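Local coordinates for Eag-like K[+] channel (Drosophila melanogaster, PDB 4HP4), which probably conducts potassium ions across the membrane as a voltage-gated channel, of which this chain is the cytoplasmic PAS domain, at residues A28-N31 / G32-V36. Sequence-based numbering, arbitrary orientation.
Sequences AQAN and GNPIV
A type II beta turn running from Ala30 to Asn33 reverses the chain in the loop that joins the antiparallel strands 23-27 and 35-38 of the PAS domain sheet. Asn33 N donates to Ala30 O at 3.0 Å, which closes the turn. The two corner residues suit their places: Asn31 takes the polyproline-like conformation of the first corner, where a polar side chain suits the exposed position, and Gly32, with phi of 89°, occupies the second, where a side chain would press against Asn31 O. Asn31 turns its amide outward, its CG anti to the backbone N, on the exposed side of the turn.

Just past the turn, Pro34 reaches back to the methyl of Ala30, whose CB meets the ring at CG, 3.6 Å away, with CD next nearest. The ring's CD lies 3.5 Å from Ala30 O, so proline packs beside the carbonyl that accepts the turn's bond. Asn33 has chi1 of -61°, which sets CG beside its own backbone N, and its OD1 approaches Ala28 at CA, 3.5 Å away. Ala28, small and buried beside that amide, also touches Val116 and Phe119; Asn33 likewise touches Phe119, and its backbone is hydrogen-bonded to Cys58.

One backbone hydrogen bond thus closes the reversal, Gly32 and Asn33 supply its positive phi values, which asparagine tolerates better than most non-glycine residues, and the Ala30-Pro34 contact adds apolar packing, while proline's restricted phi probably favours the extended path into strand 35-38.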
loop_
_atom_site.group_PDB
_atom_site.type_symbol
_atom_site.label_atom_id
_atom_site.label_comp_id
_atom_site.label_asym_id
_atom_site.label_seq_id
_atom_site.Cartn_x
_atom_site.Cartn_y
_atom_site.Cartn_z
ATOM N N ALA A 28 -1.314 11.419 2.077
ATOM C CA ALA A 28 -0.704 12.206 1.007
ATOM C C ALA A 28 -0.376 13.633 1.445
ATOM O O ALA A 28 0.289 14.370 0.719
ATOM C CB ALA A 28 -1.618 12.227 -0.209
ATOM N N GLN A 29 -0.843 14.023 2.628
ATOM C CA GLN A 29 -0.581 15.366 3.140
ATOM C C GLN A 29 0.599 15.386 4.111
ATOM O O GLN A 29 0.868 16.402 4.750
ATOM C CB GLN A 29 -1.822 15.930 3.832
ATOM C CG GLN A 29 -3.063 15.965 2.959
ATOM C CD GLN A 29 -4.181 16.772 3.588
ATOM O OE1 GLN A 29 -4.173 18.000 3.536
ATOM N NE2 GLN A 29 -5.143 16.086 4.194
ATOM N N ALA A 30 1.299 14.261 4.222
ATOM C CA ALA A 30 2.467 14.178 5.091
ATOM C C ALA A 30 3.673 13.711 4.292
ATOM O O ALA A 30 3.557 12.854 3.415
ATOM C CB ALA A 30 2.201 13.233 6.252
ATOM N N ASN A 31 4.829 14.288 4.596
ATOM C CA ASN A 31 6.063 13.943 3.906
ATOM C C ASN A 31 6.354 12.449 4.005
ATOM O O ASN A 31 6.274 11.863 5.084
ATOM C CB ASN A 31 7.232 14.748 4.481
ATOM C CG ASN A 31 8.547 14.438 3.794
ATOM O OD1 ASN A 31 8.803 14.900 2.683
ATOM N ND2 ASN A 31 9.392 13.652 4.456
ATOM N N GLY A 32 6.683 11.837 2.871
ATOM C CA GLY A 32 6.996 10.420 2.830
ATOM C C GLY A 32 5.779 9.546 2.594
ATOM O O GLY A 32 5.902 8.328 2.457
ATOM N N ASN A 33 4.602 10.161 2.542
ATOM C CA ASN A 33 3.360 9.422 2.339
ATOM C C ASN A 33 3.236 8.249 3.304
ATOM O O ASN A 33 3.083 7.101 2.881
ATOM C CB ASN A 33 3.276 8.923 0.897
ATOM C CG ASN A 33 3.278 10.056 -0.105
ATOM O OD1 ASN A 33 2.418 10.936 -0.061
ATOM N ND2 ASN A 33 4.259 10.058 -1.001
ATOM N N PRO A 34 3.291 8.539 4.611
ATOM C CA PRO A 34 3.285 7.508 5.653
ATOM C C PRO A 34 2.010 6.676 5.673
ATOM O O PRO A 34 0.911 7.203 5.501
ATOM C CB PRO A 34 3.402 8.320 6.949
ATOM C CG PRO A 34 2.876 9.672 6.601
ATOM C CD PRO A 34 3.310 9.895 5.184
ATOM N N ILE A 35 2.169 5.375 5.886
ATOM C CA ILE A 35 1.032 4.490 6.090
ATOM C C ILE A 35 0.350 4.839 7.408
ATOM O O ILE A 35 0.989 4.858 8.463
ATOM C CB ILE A 35 1.478 3.017 6.102
ATOM C CG1 ILE A 35 1.945 2.604 4.703
ATOM C CG2 ILE A 35 0.349 2.115 6.580
ATOM C CD1 ILE A 35 2.585 1.242 4.647
ATOM N N VAL A 36 -0.946 5.132 7.337
ATOM C CA VAL A 36 -1.723 5.476 8.524
ATOM C C VAL A 36 -2.809 4.437 8.817
ATOM O O VAL A 36 -3.541 4.553 9.802
ATOM C CB VAL A 36 -2.360 6.881 8.401
ATOM C CG1 VAL A 36 -1.289 7.962 8.523
ATOM C CG2 VAL A 36 -3.120 7.022 7.086
#